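Local coordinates for protein tripartite terminase subunit 3 (Human herpesvirus 5, PDB 3N4P) that forms the large subunit of the viral terminase motor, whose C-terminal nuclease domain probably cuts the DNA that is packaged into empty capsids, at residues B[125-130]-B[209-214]. Numbering follows the deposited sequence.
Sequences LSLHPY and ELVSYT
The C-terminal end of helix 109-127 meets the end of strand 204-211 in the nuclease domain, where Leu127 and His128 pack against Val211 and Glu209. The helix lies on the mixed sheet, in which strand 204-211 runs parallel to 91-100. His128 is the first residue to leave the helical path. Its CG stands anti to its own carbonyl carbon, and although the side chain does not start out toward the strand, the far edge of the ring reaches Glu209. There NE2 donates to OE2 of Glu209 at 2.9 Å with an N-H...O angle of 159°, the oxygen lying at the ring edge and in its plane. Ring and carboxylate planes are nonetheless turned 46° apart. Glu209 gets there by a bent chain: CG sits between the backbone N and the carbonyl carbon, and a second bend at chi2 (-81°) swings the carboxylate to the imidazole, leaving CG 3.6 Å from His128 NE2. The exact place of OE2 is less certain, so the bond length carries some doubt. The other ring nitrogen, ND1, bonds to the carbonyl O of Val124 in the last turn of the helix. With both nitrogens as donors the ring is probably a protonated imidazolium facing the carboxylate, and two such bonds would fix its rotation. The His128 ring also meets that of Tyr95 on strand 91-100. Beside this polar link, CD1 of Leu127 lies 3.7 Å from CG2 of Val211 and 3.8 Å from the carbonyl O of Glu209. Val211 also touches Met120, Ser123 and Val124, while its backbone pairs with Tyr95 and Leu97. Away from the annotated nuclease residues, the helix after the third strand of the RNase H-like core packs here on the strand added beside it, with a His-carboxylate hydrogen bond just past the helix end.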
loop_
_atom_site.group_PDB
_atom_site.type_symbol
_atom_site.label_atom_id
_atom_site.label_comp_id
_atom_site.label_asym_id
_atom_site.label_seq_id
_atom_site.Cartn_x
_atom_site.Cartn_y
_atom_site.Cartn_z
ATOM N N LEU B 125 12.164 -15.518 2.915
ATOM C CA LEU B 125 13.501 -15.160 3.366
ATOM C C LEU B 125 14.292 -14.574 2.202
ATOM O O LEU B 125 14.959 -13.571 2.341
ATOM C CB LEU B 125 14.265 -16.407 3.932
ATOM C CG LEU B 125 13.658 -16.821 5.283
ATOM C CD1 LEU B 125 14.371 -18.022 5.762
ATOM C CD2 LEU B 125 13.689 -15.680 6.343
ATOM N N SER B 126 14.175 -15.220 1.057
ATOM C CA SER B 126 14.730 -14.772 -0.209
ATOM C C SER B 126 14.350 -13.336 -0.602
ATOM O O SER B 126 15.200 -12.573 -1.082
ATOM C CB SER B 126 14.159 -15.674 -1.276
ATOM O OG SER B 126 15.041 -15.733 -2.349
ATOM N N LEU B 127 13.076 -12.986 -0.448
ATOM C CA LEU B 127 12.638 -11.627 -0.752
ATOM C C LEU B 127 13.010 -10.532 0.283
ATOM O O LEU B 127 13.013 -9.356 -0.059
ATOM C CB LEU B 127 11.132 -11.571 -1.025
ATOM C CG LEU B 127 10.740 -12.252 -2.324
ATOM C CD1 LEU B 127 9.225 -12.658 -2.288
ATOM C CD2 LEU B 127 11.043 -11.274 -3.412
ATOM N N HIS B 128 13.367 -10.917 1.508
ATOM C CA HIS B 128 13.605 -9.946 2.572
ATOM C C HIS B 128 14.863 -10.290 3.338
ATOM O O HIS B 128 14.809 -10.933 4.392
ATOM C CB HIS B 128 12.415 -9.978 3.517
ATOM C CG HIS B 128 11.097 -9.801 2.837
ATOM N ND1 HIS B 128 10.380 -10.859 2.314
ATOM C CD2 HIS B 128 10.359 -8.691 2.600
ATOM C CE1 HIS B 128 9.257 -10.406 1.783
ATOM N NE2 HIS B 128 9.224 -9.091 1.940
ATOM N N PRO B 129 16.019 -9.886 2.802
ATOM C CA PRO B 129 17.254 -10.463 3.320
ATOM C C PRO B 129 17.540 -10.004 4.744
ATOM O O PRO B 129 18.380 -10.613 5.456
ATOM C CB PRO B 129 18.323 -9.951 2.358
ATOM C CG PRO B 129 17.698 -8.761 1.618
ATOM C CD PRO B 129 16.228 -8.762 1.857
ATOM N N TYR B 130 16.868 -8.927 5.150
ATOM C CA TYR B 130 17.114 -8.378 6.466
ATOM C C TYR B 130 16.614 -9.369 7.513
ATOM O O TYR B 130 16.956 -9.228 8.665
ATOM C CB TYR B 130 16.445 -6.991 6.640
ATOM C CG TYR B 130 14.991 -6.943 6.266
ATOM C CD1 TYR B 130 14.597 -6.691 4.944
ATOM C CD2 TYR B 130 14.003 -7.168 7.209
ATOM C CE1 TYR B 130 13.279 -6.647 4.593
ATOM C CE2 TYR B 130 12.659 -7.185 6.824
ATOM C CZ TYR B 130 12.311 -6.877 5.537
ATOM O OH TYR B 130 10.985 -6.852 5.160
ATOM N N GLU B 209 4.664 -7.798 -2.183
ATOM C CA GLU B 209 5.360 -9.023 -2.624
ATOM C C GLU B 209 5.009 -10.263 -1.724
ATOM O O GLU B 209 5.715 -11.244 -1.685
ATOM C CB GLU B 209 6.895 -8.692 -2.585
ATOM C CG GLU B 209 7.482 -8.529 -1.195
ATOM C CD GLU B 209 7.254 -7.124 -0.513
ATOM O OE1 GLU B 209 6.793 -6.141 -1.165
ATOM O OE2 GLU B 209 7.604 -7.033 0.696
ATOM N N LEU B 210 3.889 -10.198 -1.011
ATOM C CA LEU B 210 3.269 -11.301 -0.291
ATOM C C LEU B 210 3.359 -12.698 -1.047
ATOM O O LEU B 210 2.909 -12.854 -2.168
ATOM C CB LEU B 210 1.819 -10.901 -0.063
ATOM C CG LEU B 210 0.700 -11.754 0.565
ATOM C CD1 LEU B 210 0.923 -13.228 0.534
ATOM C CD2 LEU B 210 0.390 -11.313 1.930
ATOM N N VAL B 211 3.938 -13.694 -0.401
ATOM C CA VAL B 211 4.179 -15.014 -1.062
ATOM C C VAL B 211 3.001 -15.895 -0.795
ATOM O O VAL B 211 2.559 -15.962 0.325
ATOM C CB VAL B 211 5.423 -15.686 -0.428
ATOM C CG1 VAL B 211 5.560 -17.170 -0.893
ATOM C CG2 VAL B 211 6.627 -14.876 -0.764
ATOM N N SER B 212 2.453 -16.522 -1.824
ATOM C CA SER B 212 1.428 -17.519 -1.591
ATOM C C SER B 212 1.274 -18.501 -2.721
ATOM O O SER B 212 0.566 -18.202 -3.659
ATOM C CB SER B 212 0.076 -16.867 -1.449
ATOM O OG SER B 212 -0.862 -17.925 -1.261
ATOM N N TYR B 213 1.865 -19.685 -2.615
ATOM C CA TYR B 213 1.859 -20.611 -3.733
ATOM C C TYR B 213 0.518 -21.334 -3.866
ATOM O O TYR B 213 0.194 -21.836 -4.943
ATOM C CB TYR B 213 2.991 -21.636 -3.606
ATOM C CG TYR B 213 4.340 -20.967 -3.785
ATOM C CD1 TYR B 213 5.179 -20.748 -2.682
ATOM C CD2 TYR B 213 4.789 -20.590 -5.074
ATOM C CE1 TYR B 213 6.418 -20.171 -2.831
ATOM C CE2 TYR B 213 6.040 -19.979 -5.254
ATOM C CZ TYR B 213 6.860 -19.764 -4.105
ATOM O OH TYR B 213 8.124 -19.200 -4.232
ATOM N N THR B 214 -0.271 -21.414 -2.788
ATOM C CA THR B 214 -1.505 -22.198 -2.867
ATOM C C THR B 214 -2.695 -21.289 -3.129
ATOM O O THR B 214 -3.782 -21.795 -3.441
ATOM C CB THR B 214 -1.833 -22.965 -1.549
ATOM O OG1 THR B 214 -2.019 -22.026 -0.495
ATOM C CG2 THR B 214 -0.709 -23.943 -1.202
#